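Local coordinates for DNA helicase RecQ (PDB 2RHF), which probably couples ATP hydrolysis to 3'-5' unwinding of duplex DNA, and is represented here by its regulatory C-terminal HRDC domain, at residues E9-L14 with A33-L38; E17-K20 with S25-V28; M19-Y24 with G64-D69; A39-R44 with L49-G54. All blocks are in the same frame, centred on the assembly; numbering follows the deposited sequence.

Interaction 1. Residues E9-L14 with A33-L38; sequences EALREL and ATLEAL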
loop_
_atom_site.group_PDB
_atom_site.type_symbol
_atom_site.label_atom_id
_atom_site.label_comp_id
_atom_site.label_asym_id
_atom_site.label_seq_id
_atom_site.Cartn_x
_atom_site.Cartn_y
_atom_site.Cartn_z
ATOM N N GLU A 9 -8.493 -5.050 0.135
ATOM C CA GLU A 9 -9.491 -4.135 0.686
ATOM C C GLU A 9 -8.847 -3.083 1.591
ATOM O O GLU A 9 -9.162 -1.899 1.481
ATOM C CB GLU A 9 -10.578 -4.891 1.471
ATOM C CG GLU A 9 -11.526 -3.935 2.249
ATOM C CD GLU A 9 -12.534 -4.636 3.167
ATOM O OE1 GLU A 9 -12.790 -5.842 2.981
ATOM O OE2 GLU A 9 -13.093 -3.967 4.079
ATOM N N ALA A 10 -7.956 -3.513 2.490
ATOM C CA ALA A 10 -7.293 -2.565 3.382
ATOM C C ALA A 10 -6.475 -1.570 2.581
ATOM O O ALA A 10 -6.454 -0.381 2.900
ATOM C CB ALA A 10 -6.428 -3.288 4.380
ATOM N N LEU A 11 -5.805 -2.043 1.535
ATOM C CA LEU A 11 -5.013 -1.146 0.715
ATOM C C LEU A 11 -5.886 -0.154 -0.066
ATOM O O LEU A 11 -5.510 1.007 -0.217
ATOM C CB LEU A 11 -4.103 -1.936 -0.208
ATOM C CG LEU A 11 -2.984 -2.686 0.523
ATOM C CD1 LEU A 11 -2.416 -3.765 -0.382
ATOM C CD2 LEU A 11 -1.888 -1.739 1.010
ATOM N N ARG A 12 -7.055 -0.596 -0.526
ATOM C CA ARG A 12 -7.996 0.323 -1.158
ATOM C C ARG A 12 -8.519 1.358 -0.164
ATOM O O ARG A 12 -8.680 2.533 -0.503
ATOM C CB ARG A 12 -9.168 -0.436 -1.777
ATOM C CG ARG A 12 -8.832 -1.064 -3.109
ATOM C CD ARG A 12 -10.060 -1.583 -3.863
ATOM N NE ARG A 12 -9.654 -1.899 -5.234
ATOM C CZ ARG A 12 -9.063 -3.035 -5.606
ATOM N NH1 ARG A 12 -8.870 -4.014 -4.734
ATOM N NH2 ARG A 12 -8.680 -3.203 -6.863
ATOM N N GLU A 13 -8.789 0.921 1.067
ATOM C CA GLU A 13 -9.232 1.824 2.128
ATOM C C GLU A 13 -8.140 2.830 2.461
ATOM O O GLU A 13 -8.407 4.024 2.629
ATOM C CB GLU A 13 -9.646 1.019 3.363
ATOM C CG GLU A 13 -10.953 0.257 3.120
ATOM C CD GLU A 13 -11.260 -0.831 4.142
ATOM O OE1 GLU A 13 -10.389 -1.207 4.952
ATOM O OE2 GLU A 13 -12.405 -1.338 4.112
ATOM N N LEU A 14 -6.903 2.361 2.551
ATOM C CA LEU A 14 -5.775 3.257 2.786
ATOM C C LEU A 14 -5.663 4.262 1.645
ATOM O O LEU A 14 -5.491 5.471 1.869
ATOM C CB LEU A 14 -4.478 2.479 2.916
ATOM C CG LEU A 14 -3.224 3.357 2.951
ATOM C CD1 LEU A 14 -3.216 4.317 4.141
ATOM C CD2 LEU A 14 -1.988 2.507 2.949
ATOM N N ALA A 33 -1.972 -1.938 -10.256
ATOM C CA ALA A 33 -0.895 -2.929 -10.383
ATOM C C ALA A 33 -0.013 -2.897 -9.138
ATOM O O ALA A 33 0.416 -3.942 -8.636
ATOM C CB ALA A 33 -0.067 -2.690 -11.636
ATOM N N THR A 34 0.263 -1.701 -8.633
ATOM C CA THR A 34 1.063 -1.565 -7.413
ATOM C C THR A 34 0.307 -2.149 -6.207
ATOM O O THR A 34 0.895 -2.882 -5.399
ATOM C CB THR A 34 1.437 -0.107 -7.185
ATOM O OG1 THR A 34 2.237 0.350 -8.284
ATOM C CG2 THR A 34 2.210 0.054 -5.882
ATOM N N LEU A 35 -0.984 -1.847 -6.107
ATOM C CA LEU A 35 -1.830 -2.383 -5.051
ATOM C C LEU A 35 -1.800 -3.910 -5.047
ATOM O O LEU A 35 -1.616 -4.542 -3.989
ATOM C CB LEU A 35 -3.245 -1.845 -5.214
ATOM C CG LEU A 35 -4.220 -2.086 -4.061
ATOM C CD1 LEU A 35 -5.308 -1.044 -4.082
ATOM C CD2 LEU A 35 -4.821 -3.476 -4.114
ATOM N N GLU A 36 -1.920 -4.512 -6.226
ATOM C CA GLU A 36 -1.894 -5.950 -6.345
ATOM C C GLU A 36 -0.561 -6.531 -5.941
ATOM O O GLU A 36 -0.517 -7.579 -5.309
ATOM C CB GLU A 36 -2.265 -6.362 -7.753
ATOM C CG GLU A 36 -3.767 -6.237 -7.972
ATOM C CD GLU A 36 -4.174 -5.923 -9.373
ATOM O OE1 GLU A 36 -3.381 -6.133 -10.321
ATOM O OE2 GLU A 36 -5.312 -5.457 -9.522
ATOM N N ALA A 37 0.525 -5.862 -6.307
ATOM C CA ALA A 37 1.850 -6.312 -5.907
ATOM C C ALA A 37 2.031 -6.219 -4.387
ATOM O O ALA A 37 2.638 -7.101 -3.778
ATOM C CB ALA A 37 2.921 -5.513 -6.644
ATOM N N LEU A 38 1.509 -5.164 -3.771
ATOM C CA LEU A 38 1.547 -5.038 -2.316
ATOM C C LEU A 38 0.800 -6.169 -1.639
ATOM O O LEU A 38 1.282 -6.760 -0.671
ATOM C CB LEU A 38 0.994 -3.682 -1.878
ATOM C CG LEU A 38 1.846 -2.459 -2.222
ATOM C CD1 LEU A 38 1.066 -1.175 -2.025
ATOM C CD2 LEU A 38 3.154 -2.449 -1.395
HETATM O O HOH W 1 -7.023 -5.459 -7.460
#

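Interaction 2. Residues E17-K20 with S25-V28; sequences ELMK and SAFV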
loop_
_atom_site.group_PDB
_atom_site.type_symbol
_atom_site.label_atom_id
_atom_site.label_comp_id
_atom_site.label_asym_id
_atom_site.label_seq_id
_atom_site.Cartn_x
_atom_site.Cartn_y
_atom_site.Cartn_z
ATOM N N GLU A 17 -8.003 7.075 2.033
ATOM C CA GLU A 17 -7.554 8.020 3.067
ATOM C C GLU A 17 -6.493 8.954 2.511
ATOM O O GLU A 17 -6.530 10.169 2.731
ATOM C CB GLU A 17 -6.989 7.282 4.278
ATOM C CG GLU A 17 -8.008 6.436 5.003
ATOM C CD GLU A 17 -7.428 5.612 6.145
ATOM O OE1 GLU A 17 -6.190 5.557 6.318
ATOM O OE2 GLU A 17 -8.249 5.012 6.882
ATOM N N LEU A 18 -5.523 8.384 1.798
ATOM C CA LEU A 18 -4.433 9.168 1.239
ATOM C C LEU A 18 -4.928 10.149 0.181
ATOM O O LEU A 18 -4.455 11.281 0.100
ATOM C CB LEU A 18 -3.352 8.250 0.677
ATOM C CG LEU A 18 -2.657 7.357 1.719
ATOM C CD1 LEU A 18 -1.743 6.376 1.023
ATOM C CD2 LEU A 18 -1.895 8.162 2.771
HETATM N N MSE A 19 -5.903 9.723 -0.614
HETATM C CA MSE A 19 -6.542 10.621 -1.591
HETATM C C MSE A 19 -7.161 11.836 -0.889
HETATM O O MSE A 19 -6.997 12.979 -1.325
HETATM C CB MSE A 19 -7.639 9.879 -2.341
HETATM C CG MSE A 19 -7.156 8.842 -3.343
HETATM SE SE MSE A 19 -8.605 7.715 -3.935
HETATM C CE MSE A 19 -9.729 9.068 -4.769
ATOM N N LYS A 20 -7.880 11.582 0.199
ATOM C CA LYS A 20 -8.541 12.650 0.948
ATOM C C LYS A 20 -7.503 13.615 1.531
ATOM O O LYS A 20 -7.684 14.846 1.479
ATOM C CB LYS A 20 -9.433 12.051 2.049
ATOM C CG LYS A 20 -10.199 13.073 2.902
ATOM C CD LYS A 20 -10.912 12.394 4.082
ATOM C CE LYS A 20 -11.452 13.421 5.083
ATOM N NZ LYS A 20 -11.795 12.822 6.413
ATOM N N SER A 25 -5.634 11.822 -6.998
ATOM C CA SER A 25 -6.435 10.704 -7.479
ATOM C C SER A 25 -5.888 9.380 -6.965
ATOM O O SER A 25 -4.740 9.289 -6.533
ATOM C CB SER A 25 -6.425 10.675 -9.003
ATOM O OG SER A 25 -5.108 10.387 -9.432
ATOM N N ALA A 26 -6.704 8.339 -7.056
ATOM C CA ALA A 26 -6.236 6.993 -6.725
ATOM C C ALA A 26 -4.978 6.653 -7.502
ATOM O O ALA A 26 -3.998 6.169 -6.934
ATOM C CB ALA A 26 -7.314 5.968 -7.011
ATOM N N PHE A 27 -5.012 6.899 -8.809
ATOM C CA PHE A 27 -3.900 6.611 -9.684
ATOM C C PHE A 27 -2.597 7.265 -9.215
ATOM O O PHE A 27 -1.545 6.625 -9.215
ATOM C CB PHE A 27 -4.244 7.034 -11.118
ATOM C CG PHE A 27 -3.102 6.898 -12.054
ATOM C CD1 PHE A 27 -2.767 5.652 -12.581
ATOM C CD2 PHE A 27 -2.305 7.994 -12.356
ATOM C CE1 PHE A 27 -1.658 5.507 -13.420
ATOM C CE2 PHE A 27 -1.200 7.850 -13.176
ATOM C CZ PHE A 27 -0.878 6.599 -13.703
ATOM N N VAL A 28 -2.666 8.534 -8.822
ATOM C CA VAL A 28 -1.486 9.264 -8.384
ATOM C C VAL A 28 -0.994 8.778 -7.014
ATOM O O VAL A 28 0.206 8.793 -6.761
ATOM C CB VAL A 28 -1.754 10.784 -8.401
ATOM C CG1 VAL A 28 -0.681 11.570 -7.658
ATOM C CG2 VAL A 28 -1.853 11.271 -9.845
#

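Interaction 3. Residues M19-Y24 with G64-D69; sequences MKETGY and GERILD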
loop_
_atom_site.group_PDB
_atom_site.type_symbol
_atom_site.label_atom_id
_atom_site.label_comp_id
_atom_site.label_asym_id
_atom_site.label_seq_id
_atom_site.Cartn_x
_atom_site.Cartn_y
_atom_site.Cartn_z
HETATM N N MSE A 19 -5.903 9.723 -0.614
HETATM C CA MSE A 19 -6.542 10.621 -1.591
HETATM C C MSE A 19 -7.161 11.836 -0.889
HETATM O O MSE A 19 -6.997 12.979 -1.325
HETATM C CB MSE A 19 -7.639 9.879 -2.341
HETATM C CG MSE A 19 -7.156 8.842 -3.343
HETATM SE SE MSE A 19 -8.605 7.715 -3.935
HETATM C CE MSE A 19 -9.729 9.068 -4.769
ATOM N N LYS A 20 -7.880 11.582 0.199
ATOM C CA LYS A 20 -8.541 12.650 0.948
ATOM C C LYS A 20 -7.503 13.615 1.531
ATOM O O LYS A 20 -7.684 14.846 1.479
ATOM C CB LYS A 20 -9.433 12.051 2.049
ATOM C CG LYS A 20 -10.199 13.073 2.902
ATOM C CD LYS A 20 -10.912 12.394 4.082
ATOM C CE LYS A 20 -11.452 13.421 5.083
ATOM N NZ LYS A 20 -11.795 12.822 6.413
ATOM N N GLU A 21 -6.405 13.070 2.050
ATOM C CA GLU A 21 -5.358 13.859 2.709
ATOM C C GLU A 21 -4.548 14.708 1.745
ATOM O O GLU A 21 -4.163 15.839 2.074
ATOM C CB GLU A 21 -4.433 12.945 3.503
ATOM C CG GLU A 21 -5.112 12.310 4.709
ATOM C CD GLU A 21 -4.407 11.058 5.214
ATOM O OE1 GLU A 21 -3.211 10.872 4.912
ATOM O OE2 GLU A 21 -5.060 10.260 5.927
ATOM N N THR A 22 -4.309 14.176 0.550
ATOM C CA THR A 22 -3.431 14.819 -0.417
ATOM C C THR A 22 -4.174 15.603 -1.489
ATOM O O THR A 22 -3.584 16.469 -2.140
ATOM C CB THR A 22 -2.570 13.786 -1.153
ATOM O OG1 THR A 22 -3.416 12.879 -1.871
ATOM C CG2 THR A 22 -1.678 13.014 -0.189
ATOM N N GLY A 23 -5.440 15.266 -1.711
ATOM C CA GLY A 23 -6.186 15.767 -2.864
ATOM C C GLY A 23 -5.866 15.075 -4.190
ATOM O O GLY A 23 -6.363 15.490 -5.239
ATOM N N TYR A 24 -5.044 14.019 -4.153
ATOM C CA TYR A 24 -4.659 13.291 -5.360
ATOM C C TYR A 24 -5.667 12.220 -5.731
ATOM O O TYR A 24 -6.429 11.729 -4.883
ATOM C CB TYR A 24 -3.288 12.640 -5.184
ATOM C CG TYR A 24 -2.141 13.580 -4.906
ATOM C CD1 TYR A 24 -2.124 14.877 -5.421
ATOM C CD2 TYR A 24 -1.032 13.147 -4.185
ATOM C CE1 TYR A 24 -1.044 15.731 -5.181
ATOM C CE2 TYR A 24 0.050 13.987 -3.948
ATOM C CZ TYR A 24 0.033 15.279 -4.444
ATOM O OH TYR A 24 1.103 16.118 -4.214
ATOM N N GLY A 64 4.950 4.845 2.978
ATOM C CA GLY A 64 5.457 3.504 3.285
ATOM C C GLY A 64 5.028 2.980 4.636
ATOM O O GLY A 64 4.587 1.842 4.759
ATOM N N GLU A 65 5.169 3.795 5.667
ATOM C CA GLU A 65 4.780 3.350 7.004
ATOM C C GLU A 65 3.286 3.055 7.070
ATOM O O GLU A 65 2.880 2.061 7.666
ATOM C CB GLU A 65 5.204 4.362 8.065
ATOM C CG GLU A 65 6.734 4.437 8.291
ATOM C CD GLU A 65 7.402 3.093 8.673
ATOM O OE1 GLU A 65 6.715 2.168 9.164
ATOM O OE2 GLU A 65 8.633 2.973 8.480
ATOM N N ARG A 66 2.467 3.884 6.431
ATOM C CA ARG A 66 1.022 3.644 6.385
ATOM C C ARG A 66 0.684 2.343 5.645
ATOM O O ARG A 66 -0.230 1.616 6.045
ATOM C CB ARG A 66 0.285 4.822 5.727
ATOM C CG ARG A 66 0.417 6.168 6.386
ATOM C CD ARG A 66 -0.615 6.379 7.450
ATOM N NE ARG A 66 -1.985 6.506 6.953
ATOM C CZ ARG A 66 -2.549 7.624 6.478
ATOM N NH1 ARG A 66 -1.857 8.755 6.370
ATOM N NH2 ARG A 66 -3.824 7.603 6.100
ATOM N N ILE A 67 1.400 2.058 4.559
ATOM C CA ILE A 67 1.203 0.829 3.816
ATOM C C ILE A 67 1.551 -0.378 4.681
ATOM O O ILE A 67 0.789 -1.350 4.743
ATOM C CB ILE A 67 2.038 0.841 2.517
ATOM C CG1 ILE A 67 1.460 1.858 1.517
ATOM C CG2 ILE A 67 2.100 -0.563 1.899
ATOM C CD1 ILE A 67 2.388 2.203 0.350
ATOM N N LEU A 68 2.702 -0.345 5.338
ATOM C CA LEU A 68 3.095 -1.473 6.199
ATOM C C LEU A 68 2.078 -1.684 7.304
ATOM O O LEU A 68 1.754 -2.814 7.640
ATOM C CB LEU A 68 4.476 -1.247 6.796
ATOM C CG LEU A 68 5.633 -1.202 5.791
ATOM C CD1 LEU A 68 6.955 -0.987 6.519
ATOM C CD2 LEU A 68 5.692 -2.476 4.932
ATOM N N ASP A 69 1.570 -0.593 7.869
ATOM C CA ASP A 69 0.588 -0.669 8.946
ATOM C C ASP A 69 -0.734 -1.265 8.438
ATOM O O ASP A 69 -1.372 -2.049 9.145
ATOM C CB ASP A 69 0.425 0.740 9.546
ATOM C CG ASP A 69 -0.655 0.838 10.609
ATOM O OD1 ASP A 69 -0.791 -0.075 11.461
ATOM O OD2 ASP A 69 -1.331 1.894 10.610
#

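Interaction 4. Residues A39-R44 with L49-G54; sequences AARQPR and LAEVPG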
loop_
_atom_site.group_PDB
_atom_site.type_symbol
_atom_site.label_atom_id
_atom_site.label_comp_id
_atom_site.label_asym_id
_atom_site.label_seq_id
_atom_site.Cartn_x
_atom_site.Cartn_y
_atom_site.Cartn_z
ATOM N N ALA A 39 -0.384 -6.486 -2.152
ATOM C CA ALA A 39 -1.196 -7.544 -1.566
ATOM C C ALA A 39 -0.548 -8.914 -1.740
ATOM O O ALA A 39 -0.614 -9.746 -0.837
ATOM C CB ALA A 39 -2.602 -7.535 -2.152
ATOM N N ALA A 40 0.078 -9.142 -2.893
ATOM C CA ALA A 40 0.708 -10.426 -3.187
ATOM C C ALA A 40 2.005 -10.599 -2.413
ATOM O O ALA A 40 2.264 -11.669 -1.865
ATOM C CB ALA A 40 0.965 -10.553 -4.694
ATOM N N ARG A 41 2.828 -9.560 -2.384
ATOM C CA ARG A 41 4.161 -9.650 -1.785
ATOM C C ARG A 41 4.148 -9.461 -0.274
ATOM O O ARG A 41 5.073 -9.893 0.411
ATOM C CB ARG A 41 5.107 -8.643 -2.432
ATOM C CG ARG A 41 5.354 -8.905 -3.937
ATOM C CD ARG A 41 6.193 -7.816 -4.563
ATOM N NE ARG A 41 7.541 -7.841 -4.008
ATOM C CZ ARG A 41 8.544 -8.588 -4.467
ATOM N NH1 ARG A 41 8.379 -9.367 -5.531
ATOM N NH2 ARG A 41 9.716 -8.556 -3.860
ATOM N N GLN A 42 3.111 -8.810 0.246
ATOM C CA GLN A 42 2.985 -8.566 1.685
ATOM C C GLN A 42 4.294 -8.038 2.302
ATOM O O GLN A 42 4.786 -8.596 3.282
ATOM C CB GLN A 42 2.602 -9.869 2.420
ATOM C CG GLN A 42 1.246 -10.525 2.116
ATOM C CD GLN A 42 0.998 -11.785 3.024
ATOM O OE1 GLN A 42 1.732 -12.015 3.994
ATOM N NE2 GLN A 42 -0.017 -12.557 2.703
ATOM N N PRO A 43 4.836 -6.935 1.777
ATOM C CA PRO A 43 6.046 -6.407 2.399
ATOM C C PRO A 43 5.809 -6.034 3.857
ATOM O O PRO A 43 4.728 -5.551 4.214
ATOM C CB PRO A 43 6.329 -5.156 1.574
ATOM C CG PRO A 43 5.015 -4.772 1.018
ATOM C CD PRO A 43 4.351 -6.056 0.699
ATOM N N ARG A 44 6.833 -6.276 4.677
ATOM C CA ARG A 44 6.756 -6.068 6.134
ATOM C C ARG A 44 7.814 -5.090 6.603
ATOM O O ARG A 44 7.877 -4.764 7.796
ATOM C CB ARG A 44 6.948 -7.386 6.898
ATOM C CG ARG A 44 6.144 -8.565 6.369
ATOM C CD ARG A 44 4.629 -8.321 6.440
ATOM N NE ARG A 44 4.118 -8.136 7.802
ATOM C CZ ARG A 44 3.972 -9.125 8.683
ATOM N NH1 ARG A 44 4.297 -10.375 8.358
ATOM N NH2 ARG A 44 3.493 -8.862 9.886
ATOM N N LEU A 49 9.491 -3.093 0.798
ATOM C CA LEU A 49 8.745 -2.097 0.002
ATOM C C LEU A 49 9.515 -1.659 -1.232
ATOM O O LEU A 49 8.926 -1.442 -2.296
ATOM C CB LEU A 49 8.439 -0.864 0.829
ATOM C CG LEU A 49 7.284 -0.963 1.809
ATOM C CD1 LEU A 49 7.238 0.300 2.647
ATOM C CD2 LEU A 49 5.935 -1.215 1.083
ATOM N N ALA A 50 10.831 -1.524 -1.086
ATOM C CA ALA A 50 11.698 -1.095 -2.189
ATOM C C ALA A 50 11.702 -2.089 -3.341
ATOM O O ALA A 50 12.115 -1.758 -4.445
ATOM C CB ALA A 50 13.122 -0.848 -1.685
ATOM N N GLU A 51 11.246 -3.310 -3.081
ATOM C CA GLU A 51 11.187 -4.354 -4.092
ATOM C C GLU A 51 9.841 -4.412 -4.829
ATOM O O GLU A 51 9.680 -5.203 -5.754
ATOM C CB GLU A 51 11.501 -5.705 -3.449
ATOM C CG GLU A 51 12.889 -5.768 -2.803
ATOM C CD GLU A 51 13.048 -6.914 -1.812
ATOM O OE1 GLU A 51 12.037 -7.569 -1.467
ATOM O OE2 GLU A 51 14.194 -7.151 -1.367
ATOM N N VAL A 52 8.883 -3.577 -4.430
ATOM C CA VAL A 52 7.537 -3.620 -5.013
ATOM C C VAL A 52 7.477 -2.835 -6.328
ATOM O O VAL A 52 7.721 -1.628 -6.331
ATOM C CB VAL A 52 6.493 -3.049 -4.035
ATOM C CG1 VAL A 52 5.103 -3.015 -4.694
ATOM C CG2 VAL A 52 6.464 -3.882 -2.761
ATOM N N PRO A 53 7.149 -3.521 -7.459
ATOM C CA PRO A 53 7.054 -2.817 -8.744
ATOM C C PRO A 53 6.048 -1.670 -8.736
ATOM O O PRO A 53 4.929 -1.811 -8.235
ATOM C CB PRO A 53 6.596 -3.914 -9.719
ATOM C CG PRO A 53 7.008 -5.183 -9.099
ATOM C CD PRO A 53 6.904 -4.970 -7.614
ATOM N N GLY A 54 6.457 -0.536 -9.291
ATOM C CA GLY A 54 5.556 0.571 -9.516
ATOM C C GLY A 54 5.364 1.509 -8.347
ATOM O O GLY A 54 4.732 2.551 -8.498
#

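Interaction 1. Residues E9-L14 with A33-L38
L11 and R12 of helix 4-22 close against L35 and L38 of helix 32-41 in a buried, mainly apolar helix-helix contact near the centre of the HRDC domain. The two short segments run closer to antiparallel than parallel, their directions 135° apart, and their axes come within 10.0 Å. L11 and L35 fill the gap between the backbones: L11 CB lies 3.9 Å from L35 CG. The branch of L11 ends against the next turn of the partner helix, with CD1 at 3.7 Å from L38 CB and at 3.8 Å from the backbone oxygen L35 O. L35 swings CG anti to its own backbone nitrogen (chi1 -169°), which carries its two methyl groups toward R12. There CD1 meets the aliphatic start of the arginine, 3.7 Å from R12 CG, while CD2 lies over one face of the guanidinium; the two side chains cross at about a right angle. At the guanidinium edge, in its plane, a water accepts from R12 NH2 at 2.9 Å and donates to E36 OE2 at 2.7 Å, so the opposite charges are joined through solvent. Replacing L35 with an alanine would probably leave L11 CB and the R12 chain without the branched surface they rest on, and open a gap between the helices. Helix 57-76 adds I67, which touches L38 of the same cluster. The chemistry is thus graded: leucine against leucine inside, with the arginine's carbon chain covering the margin and its charge carried out to water.

Interaction 2. Residues E17-K20 with S25-V28
S25 opens the second segment with its backbone against M19, a selenomethionine in this crystal: S25 C is 3.9 Å from M19 CG, and the serine CB is directed away from helix 4-22. The serine hydroxyl instead serves its own helix. S25 OG accepts from V28 N at 3.1 Å, with an N-H...O angle of 159°, the N-cap bond that takes up an amide of the first turn of helix 26-29. A26 follows as the main point of contact. Its backbone nitrogen lies 3.7 Å from M19 SE, and its CB meets the same selenium at 3.8 Å, so the selenium rests on both the backbone and the methyl of A26. A bend at chi3 (62°) turns the far end of M19 so that CE also stays close to A26 N, at 3.9 Å. V28 closes the segment by donating the capping bond, and its carbonyl oxygen accepts from R59 on helix 57-76. V29 of the same short helix touches both M19 and L18, the latter buried. The arrangement is that of two helices joined by a tight connection within the compact helical HRDC fold: a serine N-cap starts the second helix, and a long apolar side chain from the last turn of the first helix covers that start.

Interaction 3. Residues M19-Y24 with G64-D69
E21 and R66 reach for each other from opposite directions and meet as a two-pronged salt bridge on the domain surface. The arginine presents its NH1 and NH2 end, one nitrogen to each carboxylate oxygen. R66 NH1 donates to E21 OE1 at 2.9 Å along a fairly straight bond (165°); OE1 offers its syn lone pair and lies close to the guanidinium plane. R66 NH2 donates to E21 OE2, also at 2.9 Å, from somewhat outside the carboxylate plane. The two flat groups are twisted 36° apart, in keeping with the second bond leaving the plane. E21 CA is 12.6 Å from R66 CA, so the side chains bridge the gap, E21 extended beyond CG and R66 bent at chi2 (-87°) and chi3. R66 NH2 has a second carboxylate partner in E17, one turn earlier on helix 4-22, so the guanidinium is clamped by two acids. A leucine in place of R66 would probably leave E21 and E17 as neighbouring negative charges without their shared mate. Just beyond E21 the helix ends: G23, with positive phi, breaks the helical path, and T22 OG1 accepts from Y24 N at 3.0 Å in an ST turn. The bridge thus ties the end of helix 4-22 to the middle of helix 57-76, beside L14 and L18, on which R66 also packs, while Y63 of the same helix touches T22 and Y24.

Interaction 4. Residues A39-R44 with L49-G54
The ring of P43 and the long chain of R41 carry this contact, which folds the link between helices 46-49 and 57-76 of the HRDC domain back onto the end of helix 32-41. Among the apolar contacts, P43 comes first. Its ring atom CG touches L49 CD2 at 3.7 Å and, more loosely, V52 CG2 at 4.1 Å. The proline crosses both partners at about a right angle, and the one ring carbon serves both methyl groups. Farther out, R41 CD lies 4.2 Å from P53 CD, bringing the arginine's carbon chain beside the second proline. The charged contacts begin where that chain bends at chi3 (67°). R41 NH2 and E51 OE1 form a long salt bridge of 3.5 Å; the oxygen lies in the guanidinium plane at its edge, yet the carboxylate is turned almost perpendicular to that plane (89°). NH2 is also 3.4 Å from E51 CB, and the backbone oxygen of E51 stands over one face of the guanidinium, toward its rim. The attraction is therefore probably a matter of charge more than of directed bonding. Backbone bonding shapes the second segment: V52 N donates to L49 O at 3.0 Å, closing a type I turn that brings L49, E51 and V52 to the same partner segment. In the surrounding bundle, L38 of helix 32-41 touches P43, L49 and V52, while helix 57-76 lies against the same cluster through I71, which meets P43, and L68, which meets L49.

Interactions 1, 2 and 3 all draw on helix 4-22, and interactions 1 and 4 share helix 32-41. Helix 57-76, used in interaction 3, connects the rest: I67 CG2 lies 3.9 Å from L38 CD2 of interaction 1, and L68 CD2 reaches P43 O of interaction 4 at 3.3 Å. Interactions 2 and 3 are closest, with centres 7 Å apart; they share M19 and K20, with L18 CD2 3.6 Å from R66 NH1. Interactions 2 and 4 lie on opposite sides of the chain's centre, their centres about 19 Å apart, and do not touch. Interaction 1 is the most central, its centre about 5 Å from that of the chain.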